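Local coordinates for protein probable dehydrogenase (Bordetella bronchiseptica, PDB 3MOI) that probably catalyses a nicotinamide-dependent oxidation or reduction, as a member of the GFO/IDH/MocA family of Rossmann-fold oxidoreductases, at residues G121-S125 with H181-S185; V130-R134 with S185-I189; L148-N152 with F300-L304; I175-P180 with C372-L376; Q192-R198 with A216-D222. One frame throughout, in Å; residues are numbered along the deposited sequence.

Contact 1: residues G121-S125 with H181-S185; sequences GTSRS and HQIDS
Arg124 lays its CG over one face of the His181 imidazole, a CH-pi contact 3.6 Å from CG to the ring centroid and offset toward the rim. With CG beside the backbone N (chi1 -64°), the aliphatic part of the chain sits on the ring; bends further out carry the guanidinium past it to a salt bridge with Glu247. At the ring edge, near its plane, lie Ser123 CA and Thr122 O, the latter 4.0 Å from His181 CE1. Arg124 N comes within 3.2 Å of His181 ND1.

Van der Waals packing continues one turn along the helix. Ser123 CB approaches Asp184 OD2 at 3.7 Å, and Ser125 OG rests 3.6 Å from Asp184 CB. Both side chains have further partners outside the contact: Asp184 OD1 bonds to Thr368 OG1 and Ser125 OG to Arg360 NE. Within the helix, His181 O takes both the N-H and the hydroxyl of Ser185, with Ser185 OG only 2.7 Å from that oxygen.

The loop after Rossmann strand 118-120 is laid against the start of helix 179-190, where His181 also touches Lys95, probably close to where the active site lies in relatives of this family. Helix 340-352 borders the loop, and helix 362-381 and strand 225-231 flank helix 179-190.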
# COMPACT_ATOMS: atom_id res chain seq x y z
N GLY A 121 -19.30 7.13 -15.24
CA GLY A 121 -19.22 7.90 -16.49
C GLY A 121 -18.10 7.30 -17.36
O GLY A 121 -17.62 7.88 -18.29
N THR A 122 -17.81 6.05 -17.06
CA THR A 122 -16.58 5.25 -17.30
C THR A 122 -15.58 5.42 -16.17
O THR A 122 -14.53 6.05 -16.33
CB THR A 122 -15.94 5.21 -18.66
OG1 THR A 122 -16.88 4.91 -19.70
CG2 THR A 122 -14.96 4.00 -18.64
N SER A 123 -15.93 4.89 -15.01
CA SER A 123 -14.92 4.76 -14.04
C SER A 123 -14.16 3.44 -14.23
O SER A 123 -14.60 2.49 -14.93
CB SER A 123 -15.46 4.95 -12.61
OG SER A 123 -16.14 3.83 -12.15
N ARG A 124 -13.02 3.39 -13.58
CA ARG A 124 -12.26 2.16 -13.55
C ARG A 124 -13.04 1.19 -12.72
O ARG A 124 -12.75 0.02 -12.75
CB ARG A 124 -10.89 2.42 -12.98
CG ARG A 124 -10.06 3.36 -13.87
CD ARG A 124 -9.15 2.59 -14.79
NE ARG A 124 -9.83 2.18 -16.03
CZ ARG A 124 -9.59 2.73 -17.22
NH1 ARG A 124 -10.24 2.30 -18.30
NH2 ARG A 124 -8.70 3.70 -17.33
N SER A 125 -14.07 1.62 -11.97
CA SER A 125 -14.95 0.64 -11.31
C SER A 125 -15.87 -0.11 -12.28
O SER A 125 -16.43 -1.17 -11.94
CB SER A 125 -15.72 1.24 -10.13
OG SER A 125 -16.77 2.09 -10.54
N HIS A 181 -11.35 7.09 -9.21
CA HIS A 181 -11.26 5.70 -9.68
C HIS A 181 -11.02 4.72 -8.53
O HIS A 181 -11.63 3.64 -8.48
CB HIS A 181 -10.17 5.57 -10.74
CG HIS A 181 -10.45 6.31 -12.00
ND1 HIS A 181 -11.65 6.19 -12.69
CD2 HIS A 181 -9.65 7.11 -12.75
CE1 HIS A 181 -11.60 6.96 -13.77
NE2 HIS A 181 -10.39 7.50 -13.85
N GLN A 182 -10.22 5.10 -7.56
CA GLN A 182 -10.00 4.22 -6.44
C GLN A 182 -11.19 4.26 -5.52
O GLN A 182 -11.65 3.23 -5.02
CB GLN A 182 -8.72 4.63 -5.70
CG GLN A 182 -7.47 4.42 -6.53
CD GLN A 182 -6.24 4.97 -5.96
OE1 GLN A 182 -6.22 6.09 -5.54
NE2 GLN A 182 -5.15 4.19 -5.95
N ILE A 183 -11.73 5.45 -5.28
CA ILE A 183 -12.79 5.55 -4.35
C ILE A 183 -13.95 4.73 -4.90
O ILE A 183 -14.56 3.98 -4.18
CB ILE A 183 -13.23 7.00 -4.14
CG1 ILE A 183 -12.11 7.84 -3.51
CG2 ILE A 183 -14.51 7.10 -3.27
CD1 ILE A 183 -12.44 9.34 -3.53
N ASP A 184 -14.27 4.88 -6.18
CA ASP A 184 -15.42 4.17 -6.72
C ASP A 184 -15.21 2.67 -6.69
O ASP A 184 -16.16 1.91 -6.50
CB ASP A 184 -15.73 4.58 -8.15
CG ASP A 184 -16.28 5.99 -8.26
OD1 ASP A 184 -16.90 6.49 -7.29
OD2 ASP A 184 -16.04 6.61 -9.30
N SER A 185 -13.95 2.25 -6.87
CA SER A 185 -13.67 0.82 -6.86
C SER A 185 -13.85 0.26 -5.47
O SER A 185 -14.40 -0.87 -5.29
CB SER A 185 -12.27 0.55 -7.40
OG SER A 185 -12.23 1.06 -8.74

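Contact 2: residues V130-R134 with S185-I189; sequences VRTLR and SIKTI
Val130 meets Thr188 where helices 128-139 and 179-190 pack side by side, their local axes running in broadly the same direction at 34° and approaching to 8.9 Å. This helix pair lies against the mixed sheet of the C-terminal domain, with Met303 of strand 302-307 beneath Val130, Leu133 and Ile189.

The interhelical polar link belongs to Arg134. Arg134 NE donates to Thr188 O at 2.8 Å, moderately bent (141° at the hydrogen), and NH2 adds a weak bond to the same oxygen. CG stands anti to the backbone N (chi1 175°), and a bend at chi3 turns the guanidinium toward the partner helix, so that NE meets a carbonyl of its last turn. The donor reaches this carbonyl from outside its plane. A positive group beside carbonyls at a helix C-terminal end would probably be favoured by the helix dipole.

The other polar groups look to their own helix or beyond the pair. Thr188 OG1 bonds to Asp184 O one turn earlier, which leaves CG2 as the branch facing Val130, and Lys187 leads away to a salt bridge with Asp367.

Apolar contacts fill the rest. Leu133 and Ile189 lie alongside one another, Leu133 CD1 3.9 Å from Ile189 CD1. The Val130 and Thr188 side chains cross at about a right angle, Val130 CG1 3.7 Å from Thr188 CG2.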
# COMPACT_ATOMS: atom_id res chain seq x y z
N VAL A 130 -12.82 -5.27 -11.46
CA VAL A 130 -13.47 -4.74 -10.27
C VAL A 130 -14.83 -5.33 -10.07
O VAL A 130 -15.24 -5.66 -8.98
CB VAL A 130 -13.57 -3.23 -10.35
CG1 VAL A 130 -14.40 -2.71 -9.22
CG2 VAL A 130 -12.13 -2.59 -10.41
N ARG A 131 -15.56 -5.50 -11.14
CA ARG A 131 -16.85 -6.19 -11.03
C ARG A 131 -16.63 -7.62 -10.59
O ARG A 131 -17.39 -8.16 -9.77
CB ARG A 131 -17.54 -6.19 -12.38
CG ARG A 131 -18.92 -6.86 -12.44
CD ARG A 131 -19.59 -6.40 -13.77
NE ARG A 131 -20.29 -7.49 -14.45
CZ ARG A 131 -21.57 -7.46 -14.81
NH1 ARG A 131 -22.36 -6.40 -14.55
NH2 ARG A 131 -22.09 -8.52 -15.43
N THR A 132 -15.56 -8.22 -11.09
CA THR A 132 -15.25 -9.59 -10.68
C THR A 132 -14.91 -9.67 -9.23
O THR A 132 -15.37 -10.60 -8.59
CB THR A 132 -14.13 -10.23 -11.50
OG1 THR A 132 -14.40 -10.02 -12.89
CG2 THR A 132 -14.05 -11.74 -11.20
N LEU A 133 -14.14 -8.71 -8.72
CA LEU A 133 -13.80 -8.69 -7.30
C LEU A 133 -15.09 -8.57 -6.50
O LEU A 133 -15.24 -9.28 -5.52
CB LEU A 133 -12.80 -7.56 -6.91
CG LEU A 133 -11.31 -7.66 -7.37
CD1 LEU A 133 -10.59 -6.28 -7.44
CD2 LEU A 133 -10.42 -8.61 -6.56
N ARG A 134 -16.03 -7.71 -6.93
CA ARG A 134 -17.32 -7.60 -6.24
C ARG A 134 -18.02 -8.96 -6.23
O ARG A 134 -18.39 -9.50 -5.17
CB ARG A 134 -18.25 -6.51 -6.84
CG ARG A 134 -19.64 -6.45 -6.20
CD ARG A 134 -20.68 -5.50 -7.00
NE ARG A 134 -20.84 -4.26 -6.23
CZ ARG A 134 -21.93 -3.76 -5.64
NH1 ARG A 134 -23.17 -4.27 -5.80
NH2 ARG A 134 -21.75 -2.64 -4.91
N SER A 185 -13.95 2.25 -6.87
CA SER A 185 -13.67 0.82 -6.86
C SER A 185 -13.85 0.26 -5.47
O SER A 185 -14.40 -0.87 -5.29
CB SER A 185 -12.27 0.55 -7.40
OG SER A 185 -12.23 1.06 -8.74
N ILE A 186 -13.42 1.05 -4.49
CA ILE A 186 -13.54 0.61 -3.10
C ILE A 186 -15.02 0.48 -2.77
O ILE A 186 -15.44 -0.54 -2.31
CB ILE A 186 -12.84 1.56 -2.18
CG1 ILE A 186 -11.31 1.45 -2.38
CG2 ILE A 186 -13.18 1.29 -0.78
CD1 ILE A 186 -10.54 2.58 -1.75
N LYS A 187 -15.83 1.46 -3.08
CA LYS A 187 -17.25 1.30 -2.89
C LYS A 187 -17.87 0.12 -3.65
O LYS A 187 -18.78 -0.55 -3.15
CB LYS A 187 -17.93 2.55 -3.33
CG LYS A 187 -17.61 3.77 -2.44
CD LYS A 187 -18.79 4.74 -2.54
CE LYS A 187 -18.72 5.61 -3.68
NZ LYS A 187 -19.86 6.56 -3.65
N THR A 188 -17.44 -0.10 -4.87
CA THR A 188 -18.00 -1.16 -5.67
C THR A 188 -17.65 -2.55 -5.10
O THR A 188 -18.52 -3.38 -4.88
CB THR A 188 -17.49 -1.05 -7.08
OG1 THR A 188 -18.02 0.13 -7.72
CG2 THR A 188 -17.86 -2.30 -7.89
N ILE A 189 -16.35 -2.79 -4.81
CA ILE A 189 -15.91 -4.04 -4.23
C ILE A 189 -16.63 -4.26 -2.92
O ILE A 189 -17.05 -5.36 -2.66
CB ILE A 189 -14.40 -4.03 -4.02
CG1 ILE A 189 -13.67 -4.07 -5.36
CG2 ILE A 189 -13.93 -5.22 -3.16
CD1 ILE A 189 -12.24 -3.42 -5.35

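Contact 3: residues L148-N152 with F300-L304; sequences LNCFN and FGVML
Asn152 stands its amide on the Phe300 ring: ND2 lies 3.0 Å above the ring plane, over the centre, with the amide plane turned 82° to the ring. The placement follows from a side chain with CG anti to the backbone N (chi1 -159°), reaching across toward residue 300. His181 meets Phe300 in an edge-to-face pairing. The second ring, Phe151, carries Leu304 CD1 at its edge, near the ring plane, while Val302 CG2 comes in obliquely to 3.3 Å from Phe151 CE1. Phe151 of the second subunit meets this ring at a shallow tilt.

Next to these groups runs an antiparallel ladder, pairing strand 145-153 with strand 302-307 in the mixed sheet of the GFO/IDH/MocA C-terminal domain. Asn149 with Leu304 and Phe151 with Val302 are hydrogen-bonded pairs; Leu304 N donates to Asn149 O at 2.8 Å, almost straight (177°), and Val302 N to Phe151 O at 2.9 Å. Between them Cys150 and Met303 form a non-hydrogen-bonded pair, with Cys150 SG 3.8 Å from Met303 CG.

The two faces of the ladder have different neighbours. Met303 points to helices 128-139 and 179-190, whereas Asn149, Phe151 and Leu304 face the second subunit. There Asn149 ND2 is hydrogen-bonded to Tyr153 OH of that subunit, and Leu304 packs on the same tyrosine.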
# COMPACT_ATOMS: atom_id res chain seq x y z
N LEU A 148 -8.83 -3.35 2.52
CA LEU A 148 -8.36 -3.30 1.15
C LEU A 148 -7.09 -2.49 1.07
O LEU A 148 -6.92 -1.56 1.83
CB LEU A 148 -9.37 -2.57 0.27
CG LEU A 148 -10.60 -3.32 -0.22
CD1 LEU A 148 -11.63 -3.25 0.89
CD2 LEU A 148 -11.05 -2.69 -1.45
N ASN A 149 -6.25 -2.78 0.08
CA ASN A 149 -5.06 -1.96 -0.16
C ASN A 149 -4.95 -1.61 -1.63
O ASN A 149 -4.81 -2.46 -2.43
CB ASN A 149 -3.86 -2.77 0.30
CG ASN A 149 -2.56 -1.99 0.27
OD1 ASN A 149 -2.55 -0.77 0.09
ND2 ASN A 149 -1.44 -2.69 0.48
N CYS A 150 -5.08 -0.35 -2.00
CA CYS A 150 -5.00 0.04 -3.40
C CYS A 150 -3.87 1.02 -3.54
O CYS A 150 -3.85 1.98 -2.79
CB CYS A 150 -6.31 0.76 -3.83
SG CYS A 150 -7.76 -0.25 -3.41
N PHE A 151 -3.02 0.86 -4.55
CA PHE A 151 -2.08 1.93 -4.88
C PHE A 151 -1.86 2.01 -6.37
O PHE A 151 -2.11 1.06 -7.09
CB PHE A 151 -0.74 1.79 -4.11
CG PHE A 151 -0.06 0.48 -4.35
CD1 PHE A 151 -0.42 -0.65 -3.62
CD2 PHE A 151 0.88 0.35 -5.38
CE1 PHE A 151 0.16 -1.87 -3.87
CE2 PHE A 151 1.47 -0.89 -5.66
CZ PHE A 151 1.11 -2.00 -4.90
N ASN A 152 -1.43 3.17 -6.85
CA ASN A 152 -1.19 3.40 -8.26
C ASN A 152 -0.13 4.45 -8.27
O ASN A 152 -0.34 5.48 -7.69
CB ASN A 152 -2.44 3.91 -8.92
CG ASN A 152 -2.44 3.71 -10.45
OD1 ASN A 152 -1.46 3.25 -11.01
ND2 ASN A 152 -3.55 4.08 -11.13
N PHE A 300 -6.50 -0.46 -12.36
CA PHE A 300 -6.01 0.85 -11.91
C PHE A 300 -5.05 0.68 -10.74
O PHE A 300 -5.46 0.52 -9.58
CB PHE A 300 -7.19 1.75 -11.53
CG PHE A 300 -6.83 3.19 -11.42
CD1 PHE A 300 -6.57 3.92 -12.54
CD2 PHE A 300 -6.80 3.82 -10.18
CE1 PHE A 300 -6.25 5.26 -12.47
CE2 PHE A 300 -6.47 5.16 -10.08
CZ PHE A 300 -6.18 5.90 -11.25
N GLY A 301 -3.77 0.69 -11.04
CA GLY A 301 -2.77 0.31 -10.03
C GLY A 301 -3.10 -1.10 -9.59
O GLY A 301 -3.76 -1.88 -10.32
N VAL A 302 -2.69 -1.43 -8.37
CA VAL A 302 -3.03 -2.70 -7.82
C VAL A 302 -3.99 -2.57 -6.69
O VAL A 302 -4.04 -1.58 -6.02
CB VAL A 302 -1.79 -3.53 -7.39
CG1 VAL A 302 -0.47 -3.06 -8.10
CG2 VAL A 302 -1.74 -3.67 -5.92
N MET A 303 -4.77 -3.61 -6.48
CA MET A 303 -5.85 -3.59 -5.55
C MET A 303 -5.88 -4.94 -4.86
O MET A 303 -6.23 -5.92 -5.49
CB MET A 303 -7.15 -3.30 -6.31
CG MET A 303 -7.27 -1.80 -6.83
SD MET A 303 -8.86 -1.25 -7.58
CE MET A 303 -9.83 -2.57 -7.05
N LEU A 304 -5.48 -4.97 -3.58
CA LEU A 304 -5.38 -6.18 -2.77
C LEU A 304 -6.46 -6.28 -1.68
O LEU A 304 -6.44 -5.53 -0.70
CB LEU A 304 -3.96 -6.24 -2.11
CG LEU A 304 -2.75 -6.41 -3.07
CD1 LEU A 304 -1.43 -5.80 -2.64
CD2 LEU A 304 -2.55 -7.89 -3.33

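Contact 4: residues I175-P180 with C372-L376; sequences IYNQLP and CLAVL
Ile175 pushes its side chain into a hollow on helix 362-381 formed by Cys372, Val375 and Leu376, one turn of helical surface. Each branch has its own wall: Ile175 CG2 rests 3.8 Å from Cys372 CB, Ile175 CD1 lies 4.1 Å from Val375 CG1, and Ile175 CG1 faces Leu376 CD2 at 4.0 Å. With CG1 beside the backbone N (chi1 -65°) and CG2 beside the carbonyl carbon, the branches spread to touch all three residues.

The return bump is Cys372. Its sulfur rests against both the Ile175 carbonyl and the Pro180 ring, with Cys372 SG 3.3 Å from Ile175 O and 3.9 Å from Pro180 CG. Gln178 leaves helical geometry after helix 174-177, and the turn there brings Pro180 round near Ile175.

Tyr176 closes one side of the interface. Its phenol end reaches over the leucines, Tyr176 OH lying 3.6 Å from Leu376 CD1 and 3.9 Å from Leu373 CD2, and the Leu376 side chain crosses it at about a right angle. Toward the sheet, Leu179 CD2 reaches Val375 CG1 more loosely, at 4.3 Å.

Below this junction lies the mixed sheet of the C-terminal domain: Ile175 and Val375 both pack on Thr201 of strand 194-202, and Leu179 and Val375 on Cys214 of strand 213-220, so residues 175-180 and helix 362-381 pack on the same sheet strands.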
# COMPACT_ATOMS: atom_id res chain seq x y z
N ILE A 175 -6.93 14.80 -7.16
CA ILE A 175 -8.03 14.59 -6.27
C ILE A 175 -9.34 14.38 -7.03
O ILE A 175 -10.23 13.56 -6.64
CB ILE A 175 -8.24 15.77 -5.28
CG1 ILE A 175 -7.06 15.95 -4.29
CG2 ILE A 175 -9.58 15.57 -4.45
CD1 ILE A 175 -6.35 14.72 -3.90
N TYR A 176 -9.49 15.11 -8.10
CA TYR A 176 -10.73 15.02 -8.86
C TYR A 176 -10.64 14.15 -10.13
O TYR A 176 -11.66 13.77 -10.71
CB TYR A 176 -11.10 16.43 -9.30
CG TYR A 176 -11.44 17.37 -8.21
CD1 TYR A 176 -12.56 17.14 -7.40
CD2 TYR A 176 -10.69 18.56 -8.02
CE1 TYR A 176 -12.91 18.04 -6.39
CE2 TYR A 176 -11.01 19.46 -6.98
CZ TYR A 176 -12.14 19.21 -6.19
OH TYR A 176 -12.55 20.13 -5.23
N ASN A 177 -9.43 13.86 -10.57
CA ASN A 177 -9.22 13.22 -11.89
C ASN A 177 -8.66 11.79 -11.79
O ASN A 177 -8.55 11.08 -12.80
CB ASN A 177 -8.31 14.14 -12.71
CG ASN A 177 -8.95 15.52 -12.91
OD1 ASN A 177 -9.93 15.65 -13.64
ND2 ASN A 177 -8.43 16.55 -12.23
N GLN A 178 -8.27 11.38 -10.58
CA GLN A 178 -7.68 10.05 -10.39
C GLN A 178 -8.25 9.31 -9.14
O GLN A 178 -8.75 8.18 -9.21
CB GLN A 178 -6.17 10.19 -10.33
CG GLN A 178 -5.49 10.60 -11.68
CD GLN A 178 -5.54 9.43 -12.70
OE1 GLN A 178 -6.51 9.29 -13.46
NE2 GLN A 178 -4.55 8.58 -12.66
N LEU A 179 -8.21 9.95 -8.01
CA LEU A 179 -8.70 9.34 -6.80
C LEU A 179 -10.14 8.78 -6.97
O LEU A 179 -10.48 7.74 -6.42
CB LEU A 179 -8.63 10.39 -5.70
CG LEU A 179 -7.46 10.31 -4.73
CD1 LEU A 179 -6.17 9.76 -5.33
CD2 LEU A 179 -7.24 11.64 -3.96
N PRO A 180 -11.01 9.47 -7.74
CA PRO A 180 -12.34 8.87 -7.85
C PRO A 180 -12.32 7.43 -8.38
O PRO A 180 -13.16 6.61 -7.98
CB PRO A 180 -13.13 9.85 -8.76
CG PRO A 180 -12.53 11.17 -8.47
CD PRO A 180 -10.98 10.84 -8.25
N CYS A 372 -13.94 12.90 -2.00
CA CYS A 372 -12.86 13.80 -2.43
C CYS A 372 -12.73 15.05 -1.54
O CYS A 372 -11.62 15.42 -1.14
CB CYS A 372 -13.09 14.29 -3.85
SG CYS A 372 -13.05 12.98 -5.11
N LEU A 373 -13.84 15.72 -1.23
CA LEU A 373 -13.75 16.94 -0.39
C LEU A 373 -13.18 16.61 0.97
O LEU A 373 -12.44 17.41 1.54
CB LEU A 373 -15.11 17.68 -0.24
CG LEU A 373 -15.66 18.26 -1.58
CD1 LEU A 373 -17.12 18.74 -1.51
CD2 LEU A 373 -14.77 19.37 -2.14
N ALA A 374 -13.48 15.43 1.48
CA ALA A 374 -13.04 15.05 2.80
C ALA A 374 -11.53 14.77 2.77
O ALA A 374 -10.81 15.06 3.75
CB ALA A 374 -13.86 13.87 3.33
N VAL A 375 -11.03 14.29 1.65
CA VAL A 375 -9.57 14.16 1.45
C VAL A 375 -8.92 15.55 1.50
O VAL A 375 -7.88 15.74 2.17
CB VAL A 375 -9.24 13.47 0.12
CG1 VAL A 375 -7.75 13.65 -0.22
CG2 VAL A 375 -9.64 11.94 0.20
N LEU A 376 -9.52 16.54 0.84
CA LEU A 376 -8.96 17.87 0.90
C LEU A 376 -9.00 18.41 2.33
O LEU A 376 -7.97 18.90 2.78
CB LEU A 376 -9.63 18.85 -0.06
CG LEU A 376 -9.33 18.68 -1.56
CD1 LEU A 376 -10.39 19.42 -2.41
CD2 LEU A 376 -7.91 19.12 -1.93

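Contact 5: residues Q192-R198 with A216-D222; sequences QRITAVR and AMLTLED
Strands 194-198 and 216-220 run antiparallel at 151°, their ladder holding Arg198 opposite Met217 through a pair of bonds, Arg198 N to Met217 O at 3.0 Å and Met217 N to Arg198 O at 2.8 Å. On one face Ile194 packs its CG1 3.7 Å from Leu220 CD2, with Leu218 and Val197 following along the same side toward helices 179-190 and 362-381. On the other, Ala196 CB meets Thr219 CB at 3.8 Å.

The two strands form a beta hairpin, broken by a classic beta bulge in which Thr195 and Ala196 both face Thr219. Thr195 N donates to Thr219 O at 2.8 Å; Ala196 N and Thr195 OG1 add weak bonds to that oxygen.

Near the open end of the hairpin, Gln192 OE1 receives Asp222 N at 2.6 Å, nearly in line with its C=O, and weakly Glu221 N. Its amide plane is turned 76° to the Asp222 carboxylate, whose OD1 bonds to Ala224 N. Glu221, CG anti to the backbone N, reaches back with OE1 to accept from Arg193 N at 3.2 Å, the donor above the carboxylate plane. Farther along the strand, Arg198 leads away to bond Gln384 and Thr219 of the second subunit.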
# COMPACT_ATOMS: atom_id res chain seq x y z
N GLN A 192 -19.92 -0.95 0.74
CA GLN A 192 -20.09 -0.16 1.97
C GLN A 192 -19.93 1.36 1.80
O GLN A 192 -19.19 1.85 0.98
CB GLN A 192 -19.14 -0.66 3.00
CG GLN A 192 -19.45 -2.11 3.52
CD GLN A 192 -18.61 -2.40 4.72
OE1 GLN A 192 -18.79 -1.77 5.78
NE2 GLN A 192 -17.63 -3.34 4.57
N ARG A 193 -20.67 2.11 2.60
CA ARG A 193 -20.47 3.51 2.72
C ARG A 193 -19.11 3.80 3.38
O ARG A 193 -18.67 3.12 4.31
CB ARG A 193 -21.60 4.14 3.52
CG ARG A 193 -21.48 5.68 3.69
CD ARG A 193 -22.75 6.31 4.24
NE ARG A 193 -22.47 7.52 5.03
CZ ARG A 193 -22.51 8.76 4.53
NH1 ARG A 193 -22.82 8.94 3.24
NH2 ARG A 193 -22.22 9.80 5.30
N ILE A 194 -18.45 4.82 2.85
CA ILE A 194 -17.26 5.33 3.44
C ILE A 194 -17.69 6.28 4.55
O ILE A 194 -18.32 7.29 4.27
CB ILE A 194 -16.46 6.06 2.37
CG1 ILE A 194 -16.02 5.05 1.31
CG2 ILE A 194 -15.31 6.74 2.99
CD1 ILE A 194 -15.40 5.58 0.05
N THR A 195 -17.36 5.99 5.78
CA THR A 195 -17.82 6.79 6.94
C THR A 195 -16.73 7.63 7.57
O THR A 195 -17.03 8.48 8.39
CB THR A 195 -18.39 5.93 8.10
OG1 THR A 195 -17.41 4.95 8.46
CG2 THR A 195 -19.68 5.20 7.66
N ALA A 196 -15.47 7.44 7.21
CA ALA A 196 -14.46 8.39 7.70
C ALA A 196 -13.25 8.41 6.76
O ALA A 196 -12.99 7.44 6.06
CB ALA A 196 -14.04 8.05 9.13
N VAL A 197 -12.51 9.51 6.77
CA VAL A 197 -11.42 9.76 5.85
C VAL A 197 -10.29 10.42 6.60
O VAL A 197 -10.47 11.54 7.14
CB VAL A 197 -11.80 10.73 4.75
CG1 VAL A 197 -10.63 10.92 3.82
CG2 VAL A 197 -13.02 10.27 4.02
N ARG A 198 -9.13 9.75 6.61
CA ARG A 198 -7.89 10.36 6.97
C ARG A 198 -6.99 10.37 5.73
O ARG A 198 -6.64 9.29 5.21
CB ARG A 198 -7.21 9.55 8.08
CG ARG A 198 -5.85 10.04 8.49
CD ARG A 198 -5.88 11.50 9.02
NE ARG A 198 -4.54 11.95 9.34
CZ ARG A 198 -3.86 12.86 8.65
NH1 ARG A 198 -4.45 13.45 7.64
NH2 ARG A 198 -2.60 13.18 9.01
N ALA A 216 -4.13 7.91 1.86
CA ALA A 216 -5.40 7.91 2.61
C ALA A 216 -5.79 6.59 3.19
O ALA A 216 -5.52 5.54 2.61
CB ALA A 216 -6.60 8.43 1.73
N MET A 217 -6.46 6.67 4.34
CA MET A 217 -7.10 5.56 4.94
C MET A 217 -8.59 5.88 5.03
O MET A 217 -9.03 6.87 5.72
CB MET A 217 -6.56 5.23 6.34
CG MET A 217 -6.92 3.73 6.66
SD MET A 217 -6.43 2.97 8.16
CE MET A 217 -5.16 4.07 8.31
N LEU A 218 -9.36 5.02 4.41
CA LEU A 218 -10.79 5.18 4.35
C LEU A 218 -11.44 4.21 5.32
O LEU A 218 -11.22 2.97 5.22
CB LEU A 218 -11.27 4.87 2.92
CG LEU A 218 -11.31 5.95 1.83
CD1 LEU A 218 -10.30 6.99 1.95
CD2 LEU A 218 -11.35 5.36 0.39
N THR A 219 -12.22 4.72 6.25
CA THR A 219 -12.94 3.82 7.13
C THR A 219 -14.32 3.46 6.52
O THR A 219 -15.09 4.33 6.14
CB THR A 219 -13.15 4.43 8.50
OG1 THR A 219 -11.87 4.73 9.06
CG2 THR A 219 -13.93 3.45 9.41
N LEU A 220 -14.63 2.18 6.43
CA LEU A 220 -15.89 1.75 5.91
C LEU A 220 -16.80 1.46 7.10
O LEU A 220 -16.48 1.61 8.26
CB LEU A 220 -15.72 0.56 5.01
CG LEU A 220 -14.73 0.70 3.86
CD1 LEU A 220 -14.66 -0.60 3.11
CD2 LEU A 220 -15.08 1.81 2.90
N GLU A 221 -17.97 1.04 6.81
CA GLU A 221 -19.07 1.29 7.70
C GLU A 221 -19.18 0.14 8.66
O GLU A 221 -19.62 0.35 9.79
CB GLU A 221 -20.29 1.50 6.82
CG GLU A 221 -21.64 1.40 7.36
CD GLU A 221 -22.66 1.57 6.14
OE1 GLU A 221 -22.44 0.98 4.99
OE2 GLU A 221 -23.62 2.36 6.37
N ASP A 222 -18.78 -1.07 8.25
CA ASP A 222 -18.81 -2.20 9.20
C ASP A 222 -17.51 -2.29 10.00
O ASP A 222 -17.32 -3.23 10.72
CB ASP A 222 -19.16 -3.54 8.50
CG ASP A 222 -17.97 -4.14 7.69
OD1 ASP A 222 -16.95 -3.40 7.52
OD2 ASP A 222 -18.06 -5.33 7.22

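In the fold
Helix 179-190 ties the set together: contacts 1, 2 and 4 all use it, contacts 1 and 2 even sharing Ser185, with centres about 9 Å apart, whereas contacts 2 and 4, toward its two ends, have centres about 18 Å apart. Contacts 3 and 5 belong to the mixed sheet against which this helix packs; strand 225-231 separates their strand pairs, and their centres are about 16 Å apart. Along the chain contacts 1 to 4 interlock, their segments alternating or ending together, while contact 5 is a local hairpin. Contact 1, about 5 Å from the centre of the chain, joins the Rossmann side to the C-terminal domain, and contacts 3 and 5 both reach the second subunit, so this sheet forms part of the interface between the two subunits.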